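PDB 5ISV: [Ribosomal protein bS18]-alanine N-acetyltransferase from Escherichia coli O157:H7, which probably acetylates the N-terminal alanine of ribosomal protein bS18, using acetyl-CoA as the acetyl donor. Local coordinates for residues A[18-32]-A[65-77]. Sequence-based numbering, arbitrary orientation.
Sequences IEQRAHAFPWSEKTF and TLFNIAVDPDYQR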
loop_
_atom_site.group_PDB
_atom_site.type_symbol
_atom_site.label_atom_id
_atom_site.label_comp_id
_atom_site.label_asym_id
_atom_site.label_seq_id
_atom_site.Cartn_x
_atom_site.Cartn_y
_atom_site.Cartn_z
ATOM N N ILE A 18 3.026 -11.034 9.984
ATOM C CA ILE A 18 3.195 -11.087 8.517
ATOM C C ILE A 18 4.454 -10.344 8.054
ATOM O O ILE A 18 5.238 -10.846 7.272
ATOM C CB ILE A 18 1.931 -10.559 7.811
ATOM C CG1 ILE A 18 0.768 -11.547 8.044
ATOM C CG2 ILE A 18 2.160 -10.353 6.322
ATOM C CD1 ILE A 18 -0.570 -11.118 7.532
ATOM N N GLU A 19 4.622 -9.152 8.589
ATOM C CA GLU A 19 5.781 -8.337 8.231
ATOM C C GLU A 19 7.136 -9.083 8.482
ATOM O O GLU A 19 8.033 -9.026 7.619
ATOM C CB GLU A 19 5.688 -7.042 9.019
ATOM C CG GLU A 19 6.851 -6.079 8.809
ATOM C CD GLU A 19 6.748 -5.275 7.532
ATOM O OE1 GLU A 19 5.716 -5.322 6.862
ATOM O OE2 GLU A 19 7.728 -4.582 7.183
ATOM N N GLN A 20 7.257 -9.805 9.610
ATOM C CA GLN A 20 8.462 -10.619 9.901
ATOM C C GLN A 20 8.731 -11.743 8.926
ATOM O O GLN A 20 9.874 -12.116 8.660
ATOM C CB GLN A 20 8.354 -11.265 11.295
ATOM C CG GLN A 20 8.167 -10.325 12.444
ATOM C CD GLN A 20 8.941 -9.033 12.303
ATOM O OE1 GLN A 20 10.182 -9.022 12.235
ATOM N NE2 GLN A 20 8.203 -7.933 12.196
ATOM N N ARG A 21 7.654 -12.312 8.425
ATOM C CA ARG A 21 7.730 -13.423 7.522
ATOM C C ARG A 21 7.949 -12.930 6.105
ATOM O O ARG A 21 8.644 -13.585 5.347
ATOM C CB ARG A 21 6.437 -14.241 7.669
ATOM C CG ARG A 21 6.326 -14.964 9.014
ATOM C CD ARG A 21 4.911 -15.482 9.287
ATOM N NE ARG A 21 4.389 -16.202 8.145
ATOM C CZ ARG A 21 4.704 -17.450 7.810
ATOM N NH1 ARG A 21 5.577 -18.149 8.523
ATOM N NH2 ARG A 21 4.151 -17.970 6.715
ATOM N N ALA A 22 7.364 -11.772 5.764
ATOM C CA ALA A 22 7.336 -11.270 4.384
ATOM C C ALA A 22 8.479 -10.343 3.960
ATOM O O ALA A 22 8.932 -10.367 2.821
ATOM C CB ALA A 22 6.014 -10.573 4.138
ATOM N N HIS A 23 8.938 -9.543 4.894
ATOM C CA HIS A 23 9.928 -8.493 4.546
ATOM C C HIS A 23 11.291 -8.700 5.195
ATOM O O HIS A 23 11.349 -8.954 6.390
ATOM C CB HIS A 23 9.347 -7.140 4.954
ATOM C CG HIS A 23 8.250 -6.658 4.065
ATOM N ND1 HIS A 23 7.459 -5.566 4.366
ATOM C CD2 HIS A 23 7.882 -7.041 2.815
ATOM C CE1 HIS A 23 6.609 -5.347 3.380
ATOM N NE2 HIS A 23 6.848 -6.229 2.428
ATOM N N ALA A 24 12.371 -8.576 4.409
ATOM C CA ALA A 24 13.755 -8.623 4.915
ATOM C C ALA A 24 14.188 -7.426 5.759
ATOM O O ALA A 24 15.129 -7.551 6.546
ATOM C CB ALA A 24 14.733 -8.807 3.776
ATOM N N PHE A 25 13.516 -6.281 5.573
ATOM C CA PHE A 25 13.809 -5.031 6.275
ATOM C C PHE A 25 12.500 -4.689 6.969
ATOM O O PHE A 25 11.827 -3.725 6.614
ATOM C CB PHE A 25 14.269 -3.911 5.297
ATOM C CG PHE A 25 15.511 -4.251 4.538
ATOM C CD1 PHE A 25 15.445 -5.028 3.388
ATOM C CD2 PHE A 25 16.759 -3.758 4.954
ATOM C CE1 PHE A 25 16.594 -5.386 2.730
ATOM C CE2 PHE A 25 17.910 -4.079 4.264
ATOM C CZ PHE A 25 17.825 -4.893 3.146
ATOM N N PRO A 26 12.109 -5.515 7.955
ATOM C CA PRO A 26 10.795 -5.345 8.496
ATOM C C PRO A 26 10.657 -4.123 9.369
ATOM O O PRO A 26 11.605 -3.689 10.028
ATOM C CB PRO A 26 10.609 -6.584 9.352
ATOM C CG PRO A 26 11.974 -6.913 9.806
ATOM C CD PRO A 26 12.825 -6.615 8.601
ATOM N N TRP A 27 9.447 -3.597 9.348
ATOM C CA TRP A 27 8.989 -2.652 10.322
ATOM C C TRP A 27 9.102 -3.176 11.770
ATOM O O TRP A 27 8.906 -4.348 12.023
ATOM C CB TRP A 27 7.509 -2.281 10.020
ATOM C CG TRP A 27 7.329 -1.093 9.130
ATOM C CD1 TRP A 27 8.293 -0.450 8.391
ATOM C CD2 TRP A 27 6.115 -0.395 8.885
ATOM N NE1 TRP A 27 7.749 0.627 7.730
ATOM C CE2 TRP A 27 6.415 0.685 8.013
ATOM C CE3 TRP A 27 4.816 -0.545 9.345
ATOM C CZ2 TRP A 27 5.447 1.557 7.570
ATOM C CZ3 TRP A 27 3.862 0.276 8.909
ATOM C CH2 TRP A 27 4.182 1.371 8.051
ATOM N N SER A 28 9.444 -2.275 12.692
ATOM C CA SER A 28 9.357 -2.535 14.138
ATOM C C SER A 28 7.941 -2.359 14.655
ATOM O O SER A 28 7.109 -1.761 13.984
ATOM C CB SER A 28 10.254 -1.595 14.900
ATOM O OG SER A 28 9.673 -0.297 14.925
ATOM N N GLU A 29 7.676 -2.879 15.859
ATOM C CA GLU A 29 6.341 -2.796 16.436
ATOM C C GLU A 29 5.950 -1.360 16.670
ATOM O O GLU A 29 4.791 -0.992 16.450
ATOM C CB GLU A 29 6.246 -3.533 17.791
ATOM C CG GLU A 29 5.975 -4.994 17.710
ATOM C CD GLU A 29 5.905 -5.666 19.087
ATOM O OE1 GLU A 29 5.808 -4.987 20.154
ATOM O OE2 GLU A 29 5.931 -6.908 19.100
ATOM N N LYS A 30 6.929 -0.529 17.074
ATOM C CA LYS A 30 6.709 0.895 17.285
ATOM C C LYS A 30 6.363 1.611 15.987
ATOM O O LYS A 30 5.509 2.516 15.993
ATOM C CB LYS A 30 7.942 1.526 17.933
ATOM C CG LYS A 30 8.027 1.311 19.433
ATOM C CD LYS A 30 8.758 2.469 20.129
ATOM C CE LYS A 30 10.202 2.638 19.655
ATOM N NZ LYS A 30 10.731 4.032 19.807
ATOM N N THR A 31 6.968 1.214 14.873
ATOM C CA THR A 31 6.572 1.791 13.566
ATOM C C THR A 31 5.129 1.469 13.219
ATOM O O THR A 31 4.370 2.331 12.786
ATOM C CB THR A 31 7.453 1.325 12.379
ATOM O OG1 THR A 31 8.798 1.716 12.627
ATOM C CG2 THR A 31 7.042 2.016 11.091
ATOM N N PHE A 32 4.731 0.197 13.427
ATOM C CA PHE A 32 3.318 -0.125 13.210
ATOM C C PHE A 32 2.365 0.682 14.052
ATOM O O PHE A 32 1.373 1.178 13.558
ATOM C CB PHE A 32 3.003 -1.606 13.466
ATOM C CG PHE A 32 3.159 -2.524 12.256
ATOM C CD1 PHE A 32 2.227 -2.582 11.244
ATOM C CD2 PHE A 32 4.285 -3.306 12.165
ATOM C CE1 PHE A 32 2.383 -3.456 10.170
ATOM C CE2 PHE A 32 4.448 -4.200 11.120
ATOM C CZ PHE A 32 3.506 -4.226 10.098
ATOM N N THR A 65 -1.090 8.084 0.611
ATOM C CA THR A 65 0.219 7.520 0.478
ATOM C C THR A 65 0.237 6.128 1.124
ATOM O O THR A 65 -0.051 5.995 2.310
ATOM C CB THR A 65 1.268 8.421 1.148
ATOM O OG1 THR A 65 1.264 9.687 0.476
ATOM C CG2 THR A 65 2.629 7.837 1.030
ATOM N N LEU A 66 0.673 5.142 0.338
ATOM C CA LEU A 66 0.827 3.763 0.820
ATOM C C LEU A 66 2.161 3.692 1.583
ATOM O O LEU A 66 3.246 3.886 0.986
ATOM C CB LEU A 66 0.824 2.786 -0.355
ATOM C CG LEU A 66 0.904 1.301 -0.003
ATOM C CD1 LEU A 66 -0.357 0.800 0.678
ATOM C CD2 LEU A 66 1.225 0.526 -1.279
ATOM N N PHE A 67 2.108 3.490 2.890
ATOM C CA PHE A 67 3.288 3.387 3.732
ATOM C C PHE A 67 3.865 1.963 3.711
ATOM O O PHE A 67 5.069 1.799 3.904
ATOM C CB PHE A 67 3.021 3.876 5.162
ATOM C CG PHE A 67 3.311 5.356 5.344
ATOM C CD1 PHE A 67 2.485 6.317 4.762
ATOM C CD2 PHE A 67 4.434 5.763 6.031
ATOM C CE1 PHE A 67 2.769 7.683 4.861
ATOM C CE2 PHE A 67 4.705 7.124 6.187
ATOM C CZ PHE A 67 3.864 8.071 5.616
ATOM N N ASN A 68 2.997 0.919 3.555
ATOM C CA ASN A 68 3.479 -0.440 3.582
ATOM C C ASN A 68 2.366 -1.364 3.100
ATOM O O ASN A 68 1.224 -1.081 3.325
ATOM C CB ASN A 68 3.860 -0.834 5.013
ATOM C CG ASN A 68 4.755 -2.064 5.073
ATOM O OD1 ASN A 68 5.214 -2.573 4.066
ATOM N ND2 ASN A 68 4.987 -2.559 6.278
ATOM N N ILE A 69 2.799 -2.432 2.436
ATOM C CA ILE A 69 1.871 -3.522 2.072
ATOM C C ILE A 69 2.692 -4.777 2.136
ATOM O O ILE A 69 3.857 -4.791 1.826
ATOM C CB ILE A 69 1.264 -3.285 0.671
ATOM C CG1 ILE A 69 0.182 -4.341 0.312
ATOM C CG2 ILE A 69 2.365 -3.202 -0.401
ATOM C CD1 ILE A 69 -0.665 -3.974 -0.900
ATOM N N ALA A 70 2.040 -5.877 2.569
ATOM C CA ALA A 70 2.704 -7.191 2.622
ATOM C C ALA A 70 1.681 -8.278 2.454
ATOM O O ALA A 70 0.525 -8.137 2.863
ATOM C CB ALA A 70 3.472 -7.429 3.929
ATOM N N VAL A 71 2.158 -9.346 1.835
ATOM C CA VAL A 71 1.397 -10.620 1.762
ATOM C C VAL A 71 2.227 -11.701 2.434
ATOM O O VAL A 71 3.410 -11.853 2.152
ATOM C CB VAL A 71 1.034 -11.007 0.305
ATOM C CG1 VAL A 71 0.417 -12.404 0.251
ATOM C CG2 VAL A 71 0.025 -10.033 -0.290
ATOM N N ASP A 72 1.583 -12.485 3.303
ATOM C CA ASP A 72 2.274 -13.555 3.987
ATOM C C ASP A 72 2.826 -14.558 2.954
ATOM O O ASP A 72 2.132 -14.855 1.984
ATOM C CB ASP A 72 1.304 -14.249 4.940
ATOM C CG ASP A 72 1.973 -15.280 5.766
ATOM O OD1 ASP A 72 2.275 -16.387 5.259
ATOM O OD2 ASP A 72 2.284 -14.932 6.922
ATOM N N PRO A 73 4.077 -15.026 3.116
ATOM C CA PRO A 73 4.648 -15.887 2.054
ATOM C C PRO A 73 3.895 -17.192 1.743
ATOM O O PRO A 73 4.060 -17.721 0.643
ATOM C CB PRO A 73 6.076 -16.197 2.535
ATOM C CG PRO A 73 6.146 -15.743 3.951
ATOM C CD PRO A 73 5.069 -14.718 4.165
ATOM N N ASP A 74 3.053 -17.663 2.668
ATOM C CA ASP A 74 2.168 -18.822 2.427
ATOM C C ASP A 74 1.046 -18.528 1.445
ATOM O O ASP A 74 0.335 -19.455 1.032
ATOM C CB ASP A 74 1.504 -19.268 3.731
ATOM C CG ASP A 74 2.440 -20.012 4.644
ATOM O OD1 ASP A 74 3.577 -20.354 4.243
ATOM O OD2 ASP A 74 2.009 -20.282 5.784
ATOM N N TYR A 75 0.858 -17.258 1.093
ATOM C CA TYR A 75 -0.239 -16.790 0.291
ATOM C C TYR A 75 0.205 -16.032 -0.984
ATOM O O TYR A 75 -0.611 -15.346 -1.585
ATOM C CB TYR A 75 -1.227 -16.008 1.175
ATOM C CG TYR A 75 -1.741 -16.759 2.450
ATOM C CD1 TYR A 75 -1.058 -16.699 3.674
ATOM C CD2 TYR A 75 -2.934 -17.452 2.433
ATOM C CE1 TYR A 75 -1.527 -17.343 4.830
ATOM C CE2 TYR A 75 -3.419 -18.095 3.577
ATOM C CZ TYR A 75 -2.732 -18.036 4.790
ATOM O OH TYR A 75 -3.292 -18.762 5.895
ATOM N N GLN A 76 1.438 -16.267 -1.445
ATOM C CA GLN A 76 1.969 -15.600 -2.650
ATOM C C GLN A 76 1.357 -16.135 -3.969
ATOM O O GLN A 76 0.996 -17.290 -4.077
ATOM C CB GLN A 76 3.464 -15.765 -2.734
ATOM C CG GLN A 76 4.211 -14.877 -1.744
ATOM C CD GLN A 76 5.716 -15.093 -1.663
ATOM O OE1 GLN A 76 6.424 -14.226 -1.119
ATOM N NE2 GLN A 76 6.230 -16.238 -2.149
ATOM N N ARG A 77 1.281 -15.263 -4.966
ATOM C CA ARG A 77 0.782 -15.553 -6.316
ATOM C C ARG A 77 -0.693 -15.941 -6.323
ATOM O O ARG A 77 -1.157 -16.597 -7.267
ATOM C CB ARG A 77 1.682 -16.562 -7.064
ATOM C CG ARG A 77 3.164 -16.165 -7.204
ATOM C CD ARG A 77 3.936 -17.131 -8.110
ATOM N NE ARG A 77 3.850 -18.585 -7.755
ATOM C CZ ARG A 77 4.736 -19.213 -6.972
ATOM N NH1 ARG A 77 5.752 -18.557 -6.394
ATOM N NH2 ARG A 77 4.629 -20.510 -6.735
HETATM O O HOH W 1 8.085 -12.533 1.178
#
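Asn68 is the knob of this contact: it projects from strand 63-71 into a hollow walled by Glu19, His23 and Trp27. Its CB lies over the six-membered ring of Trp27, 3.9 Å from the centroid, a CH-pi contact, while Thr31 CG2 covers the opposite face of the indole. With CG anti to the backbone N (chi1 -162°), the amide reaches toward helix 12-22, and Asn68 ND2, over the rim of the Trp27 face, donates to Glu19 OE1 (2.9 Å) from above the carboxylate plane. Glu19 OE2 in turn accepts from Trp27 N and His23 ND1, which approach from opposite faces. Ala70 is a small bump, its single methyl slight enough to lie among Ile18 CG2, Ala22 CB and the His23 ring; Ile69 and Val71, predicted with it to bind acetyl-CoA, point away. Pro73 packs CD against Arg21 CB (3.8 Å). Arg21 grips Asp72 side-on, NE to OD2 (2.7 Å) and NH2 to OD1 (2.9 Å), the planes 16° apart; OD1 also accepts from Asp74 N, an Asx turn. Arg21 NH2 makes a longer salt bridge to Asp74 OD2 (3.3 Å). The strand is thus fixed by a buried carboxylate and by salt bridges running from buried Asp72 to exposed Arg21 and Asp74.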